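PDB 3N7X: capsid protein from Infectious hypodermal and hematopoietic necrosis virus, which forms the icosahedral shell of a shrimp densovirus, sixty copies of a beta-barrel subunit making up the particle, and binds calcium ions. Local coordinates for residues M123-K128 with T140-D145; M127-V132 with E278-C283. One frame throughout, in Å; residues are numbered along the deposited sequence.

Interaction 1: residues M123-K128 with T140-D145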
loop_
_atom_site.group_PDB
_atom_site.type_symbol
_atom_site.label_atom_id
_atom_site.label_comp_id
_atom_site.label_asym_id
_atom_site.label_seq_id
_atom_site.Cartn_x
_atom_site.Cartn_y
_atom_site.Cartn_z
ATOM N N MET A 123 -39.073 83.797 11.501
ATOM C CA MET A 123 -39.140 85.169 11.030
ATOM C C MET A 123 -40.400 85.468 10.222
ATOM O O MET A 123 -40.849 84.648 9.421
ATOM C CB MET A 123 -37.933 85.500 10.163
ATOM C CG MET A 123 -38.026 86.877 9.545
ATOM S SD MET A 123 -36.660 87.218 8.448
ATOM C CE MET A 123 -35.306 87.307 9.643
ATOM N N VAL A 124 -40.959 86.656 10.444
ATOM C CA VAL A 124 -42.139 87.109 9.723
ATOM C C VAL A 124 -41.806 88.475 9.128
ATOM O O VAL A 124 -41.757 89.475 9.841
ATOM C CB VAL A 124 -43.353 87.257 10.654
ATOM C CG1 VAL A 124 -44.540 87.806 9.876
ATOM C CG2 VAL A 124 -43.701 85.914 11.269
ATOM N N PRO A 125 -41.545 88.528 7.811
ATOM C CA PRO A 125 -41.208 89.777 7.111
ATOM C C PRO A 125 -42.367 90.776 7.081
ATOM O O PRO A 125 -43.524 90.401 6.883
ATOM C CB PRO A 125 -40.825 89.295 5.710
ATOM C CG PRO A 125 -40.319 87.904 5.952
ATOM C CD PRO A 125 -41.330 87.366 6.933
ATOM N N LEU A 126 -42.039 92.052 7.260
ATOM C CA LEU A 126 -43.041 93.112 7.281
ATOM C C LEU A 126 -42.700 94.259 6.341
ATOM O O LEU A 126 -41.537 94.467 5.997
ATOM C CB LEU A 126 -43.160 93.670 8.697
ATOM C CG LEU A 126 -43.510 92.672 9.796
ATOM C CD1 LEU A 126 -43.236 93.296 11.144
ATOM C CD2 LEU A 126 -44.969 92.255 9.666
ATOM N N MET A 127 -43.719 95.013 5.937
ATOM C CA MET A 127 -43.505 96.165 5.069
ATOM C C MET A 127 -44.530 97.260 5.342
ATOM O O MET A 127 -45.607 97.005 5.888
ATOM C CB MET A 127 -43.566 95.762 3.595
ATOM C CG MET A 127 -44.905 95.220 3.143
ATOM S SD MET A 127 -44.810 94.698 1.415
ATOM C CE MET A 127 -46.567 94.593 0.953
ATOM N N LYS A 128 -44.177 98.484 4.967
ATOM C CA LYS A 128 -45.054 99.628 5.146
ATOM C C LYS A 128 -44.931 100.466 3.883
ATOM O O LYS A 128 -44.668 101.666 3.931
ATOM C CB LYS A 128 -44.623 100.435 6.375
ATOM C CG LYS A 128 -45.660 101.432 6.876
ATOM C CD LYS A 128 -45.217 102.045 8.196
ATOM C CE LYS A 128 -46.308 102.891 8.831
ATOM N NZ LYS A 128 -45.910 103.363 10.195
ATOM N N THR A 140 -48.122 96.024 6.894
ATOM C CA THR A 140 -48.760 94.787 6.452
ATOM C C THR A 140 -47.715 93.693 6.324
ATOM O O THR A 140 -46.511 93.937 6.444
ATOM C CB THR A 140 -49.419 94.907 5.054
ATOM O OG1 THR A 140 -48.406 95.153 4.069
ATOM C CG2 THR A 140 -50.441 96.022 5.030
ATOM N N LEU A 141 -48.182 92.476 6.087
ATOM C CA LEU A 141 -47.270 91.376 5.871
ATOM C C LEU A 141 -46.621 91.711 4.536
ATOM O O LEU A 141 -47.069 92.604 3.809
ATOM C CB LEU A 141 -48.029 90.060 5.748
ATOM C CG LEU A 141 -48.653 89.510 7.026
ATOM C CD1 LEU A 141 -49.621 88.403 6.665
ATOM C CD2 LEU A 141 -47.565 89.004 7.964
ATOM N N THR A 142 -45.572 90.987 4.206
ATOM C CA THR A 142 -44.864 91.217 2.971
ATOM C C THR A 142 -45.497 90.342 1.864
ATOM O O THR A 142 -46.141 89.338 2.172
ATOM C CB THR A 142 -43.388 90.889 3.218
ATOM O OG1 THR A 142 -42.613 91.274 2.089
ATOM C CG2 THR A 142 -43.212 89.415 3.483
ATOM N N PHE A 143 -45.349 90.732 0.596
ATOM C CA PHE A 143 -45.914 89.962 -0.531
ATOM C C PHE A 143 -45.272 88.589 -0.706
ATOM O O PHE A 143 -45.954 87.613 -1.026
ATOM C CB PHE A 143 -45.726 90.683 -1.866
ATOM C CG PHE A 143 -46.546 91.919 -2.028
ATOM C CD1 PHE A 143 -47.862 91.967 -1.579
ATOM C CD2 PHE A 143 -46.019 93.020 -2.700
ATOM C CE1 PHE A 143 -48.645 93.100 -1.800
ATOM C CE2 PHE A 143 -46.787 94.155 -2.927
ATOM C CZ PHE A 143 -48.104 94.199 -2.478
ATOM N N THR A 144 -43.948 88.542 -0.554
ATOM C CA THR A 144 -43.176 87.308 -0.688
ATOM C C THR A 144 -42.210 87.168 0.478
ATOM O O THR A 144 -42.248 87.955 1.420
ATOM C CB THR A 144 -42.350 87.276 -1.993
ATOM O OG1 THR A 144 -41.576 88.477 -2.104
ATOM C CG2 THR A 144 -43.257 87.148 -3.190
ATOM N N ASP A 145 -41.333 86.173 0.405
ATOM C CA ASP A 145 -40.377 85.939 1.475
ATOM C C ASP A 145 -38.965 86.369 1.107
ATOM O O ASP A 145 -37.998 85.935 1.728
ATOM C CB ASP A 145 -40.382 84.456 1.876
ATOM C CG ASP A 145 -41.754 83.979 2.365
ATOM O OD1 ASP A 145 -42.451 84.756 3.064
ATOM O OD2 ASP A 145 -42.132 82.821 2.066
HETATM O O HOH W 1 -47.419 97.916 3.453
#

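Interaction 2: residues M127-V132 with E278-C283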
loop_
_atom_site.group_PDB
_atom_site.type_symbol
_atom_site.label_atom_id
_atom_site.label_comp_id
_atom_site.label_asym_id
_atom_site.label_seq_id
_atom_site.Cartn_x
_atom_site.Cartn_y
_atom_site.Cartn_z
ATOM N N MET A 127 -43.719 95.013 5.937
ATOM C CA MET A 127 -43.505 96.165 5.069
ATOM C C MET A 127 -44.530 97.260 5.342
ATOM O O MET A 127 -45.607 97.005 5.888
ATOM C CB MET A 127 -43.566 95.762 3.595
ATOM C CG MET A 127 -44.905 95.220 3.143
ATOM S SD MET A 127 -44.810 94.698 1.415
ATOM C CE MET A 127 -46.567 94.593 0.953
ATOM N N LYS A 128 -44.177 98.484 4.967
ATOM C CA LYS A 128 -45.054 99.628 5.146
ATOM C C LYS A 128 -44.931 100.466 3.883
ATOM O O LYS A 128 -44.668 101.666 3.931
ATOM C CB LYS A 128 -44.623 100.435 6.375
ATOM C CG LYS A 128 -45.660 101.432 6.876
ATOM C CD LYS A 128 -45.217 102.045 8.196
ATOM C CE LYS A 128 -46.308 102.891 8.831
ATOM N NZ LYS A 128 -45.910 103.363 10.195
ATOM N N ASP A 129 -45.107 99.814 2.742
ATOM C CA ASP A 129 -45.011 100.496 1.464
ATOM C C ASP A 129 -46.362 100.689 0.786
ATOM O O ASP A 129 -46.468 101.439 -0.180
ATOM C CB ASP A 129 -44.053 99.747 0.533
ATOM C CG ASP A 129 -42.624 99.755 1.045
ATOM O OD1 ASP A 129 -42.154 100.834 1.467
ATOM O OD2 ASP A 129 -41.970 98.690 1.024
ATOM N N LEU A 130 -47.389 100.010 1.290
ATOM C CA LEU A 130 -48.730 100.145 0.734
ATOM C C LEU A 130 -49.408 101.372 1.329
ATOM O O LEU A 130 -49.225 101.697 2.505
ATOM C CB LEU A 130 -49.572 98.908 1.039
ATOM C CG LEU A 130 -49.145 97.622 0.334
ATOM C CD1 LEU A 130 -50.066 96.486 0.743
ATOM C CD2 LEU A 130 -49.186 97.828 -1.172
ATOM N N LYS A 131 -50.195 102.053 0.512
ATOM C CA LYS A 131 -50.889 103.246 0.961
ATOM C C LYS A 131 -52.205 103.429 0.233
ATOM O O LYS A 131 -52.396 102.922 -0.870
ATOM C CB LYS A 131 -50.003 104.473 0.745
ATOM C CG LYS A 131 -49.172 104.423 -0.528
ATOM C CD LYS A 131 -48.305 105.665 -0.649
ATOM C CE LYS A 131 -47.105 105.446 -1.559
ATOM N NZ LYS A 131 -46.081 104.551 -0.938
ATOM N N VAL A 132 -53.116 104.151 0.871
ATOM C CA VAL A 132 -54.422 104.431 0.293
ATOM C C VAL A 132 -54.395 105.843 -0.277
ATOM O O VAL A 132 -53.626 106.688 0.189
ATOM C CB VAL A 132 -55.526 104.332 1.362
ATOM C CG1 VAL A 132 -55.795 102.873 1.691
ATOM C CG2 VAL A 132 -55.095 105.082 2.623
ATOM N N GLU A 278 -36.534 103.876 -1.638
ATOM C CA GLU A 278 -36.144 103.076 -0.479
ATOM C C GLU A 278 -37.372 102.417 0.132
ATOM O O GLU A 278 -38.334 103.092 0.501
ATOM C CB GLU A 278 -35.440 103.947 0.569
ATOM C CG GLU A 278 -34.198 104.652 0.036
ATOM C CD GLU A 278 -33.369 105.322 1.126
ATOM O OE1 GLU A 278 -33.823 105.369 2.296
ATOM O OE2 GLU A 278 -32.258 105.809 0.808
ATOM N N LEU A 279 -37.345 101.093 0.232
ATOM C CA LEU A 279 -38.473 100.371 0.800
ATOM C C LEU A 279 -38.484 100.461 2.317
ATOM O O LEU A 279 -37.458 100.727 2.946
ATOM C CB LEU A 279 -38.430 98.901 0.383
ATOM C CG LEU A 279 -38.519 98.596 -1.115
ATOM C CD1 LEU A 279 -38.586 97.087 -1.305
ATOM C CD2 LEU A 279 -39.751 99.262 -1.718
ATOM N N LYS A 280 -39.660 100.257 2.898
ATOM C CA LYS A 280 -39.817 100.281 4.346
ATOM C C LYS A 280 -40.106 98.847 4.764
ATOM O O LYS A 280 -41.260 98.408 4.802
ATOM C CB LYS A 280 -40.974 101.198 4.751
ATOM C CG LYS A 280 -40.801 102.646 4.315
ATOM C CD LYS A 280 -41.859 103.550 4.946
ATOM C CE LYS A 280 -41.799 104.967 4.384
ATOM N NZ LYS A 280 -42.176 105.004 2.935
ATOM N N LEU A 281 -39.040 98.114 5.062
ATOM C CA LEU A 281 -39.166 96.721 5.453
ATOM C C LEU A 281 -38.696 96.482 6.879
ATOM O O LEU A 281 -37.918 97.257 7.434
ATOM C CB LEU A 281 -38.354 95.835 4.498
ATOM C CG LEU A 281 -38.619 95.980 2.997
ATOM C CD1 LEU A 281 -37.687 95.054 2.239
ATOM C CD2 LEU A 281 -40.073 95.652 2.680
ATOM N N GLY A 282 -39.179 95.390 7.459
ATOM C CA GLY A 282 -38.806 95.019 8.807
ATOM C C GLY A 282 -39.188 93.570 9.003
ATOM O O GLY A 282 -39.554 92.894 8.043
ATOM N N CYS A 283 -39.104 93.080 10.232
ATOM C CA CYS A 283 -39.474 91.701 10.497
ATOM C C CYS A 283 -39.578 91.454 11.990
ATOM O O CYS A 283 -39.085 92.240 12.801
ATOM C CB CYS A 283 -38.437 90.753 9.909
ATOM S SG CYS A 283 -36.900 90.706 10.855
HETATM O O HOH W 2 -41.399 103.166 0.418
#

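Interaction 1: residues M123-K128 with T140-D145
In this beta hairpin the end of strand 137-141 pairs antiparallel with 123-128: M127 and T140 form the hydrogen-bonded pair, M127 N reaching T140 O at 3.0 Å and T140 N reaching M127 O at 2.9 Å, while L126 faces L141 as the neighbouring non-hydrogen-bonded pair. Beyond L141 the chain turns away, and T142 N makes only a weak bond to P125 O, which proline can still offer though it lacks an N-H. M127 makes the main side-chain contact. Its CG sits between the backbone N and carbonyl carbon (chi1 63°), and from there the extended chain carries CE over the face of F143, 3.6 Å from the ring centroid and nearly on its normal. This is a CH-pi contact, with SD above the same face at a distance, a Met-aromatic contact that a long, flexible thioether suits. T140 OG1, beside M127 CG, bonds L141 O at 2.9 Å, and a water donates to the same hydroxyl and, weakly, to M127 O. P125 CB lies near T142 CB, while V124 CG1 meets L141 CD2 at 3.8 Å. F143 also stacks edge-to-face with F143 of two neighbouring subunits, consistent with a threefold cluster. The chemistry is therefore mixed: two good backbone bonds set the register, and a buried methionine covers one face of a ring that also meets its counterparts in neighbouring subunits.

Interaction 2: residues M127-V132 with E278-C283
The flat group here is the D129 carboxylate, which takes the backbone N-H of K280 from the side between its two oxygens: OD1 accepts through its syn lone pair at 2.9 Å, and OD2 shares the proton only weakly. L279 CD2 lies off one side of the carboxylate plane, 3.6 Å from OD2, and K280 CB lies off the opposite side, 3.5 Å from OD1. The side chain of L279 crosses that of D129 at about a right angle. D129 CG stands anti to its carbonyl carbon (chi1 -65°), a setting that swings the short acid across to the 278-283 backbone. A water donates to OD1 at 2.7 Å and also to E278 O, and receives a weak bond from K280 NZ. That amine stays 4.4 Å from OD1, beyond a salt bridge. One residue back, K128 N bonds K280 O at 2.9 Å, and the same oxygen takes a CA-H contact from M127. M127 CB packs on L281 CD2 at 3.6 Å, where the two residues form an antiparallel non-hydrogen-bonded pair. K131 curls back so that NZ donates to D129 O, and it also makes a cation-pi contact with F138 of a neighbouring subunit. The contact thus joins the later part of strand 111-131 to the residues leading into strand 281-296, where regular pairing gives way and aspartate does for K280 N what a backbone carbonyl would do. With a main-chain N-H, a water and a nearby lysine around it, the largely buried carboxylate would probably be stabilised in its charged form.

In the fold
Both interactions start from the long strand 111-131 and share M127 and K128, their centres about 8 Å apart. Interaction 1 pairs this strand with its hairpin partner 137-141, only a short way along the chain, whereas interaction 2 brings in the start of strand 281-296 from about 146 residues later. The three strands are neighbours in one antiparallel sheet with 111-131 in the middle, and L126 N probably bonds G282 O where the two contacts meet. The centres of the two contacts lie about 27 and 29 Å from the centre of the chain, and hairpin and distant strand together build a projecting end that meets two neighbouring copies, consistent with a part in capsid assembly.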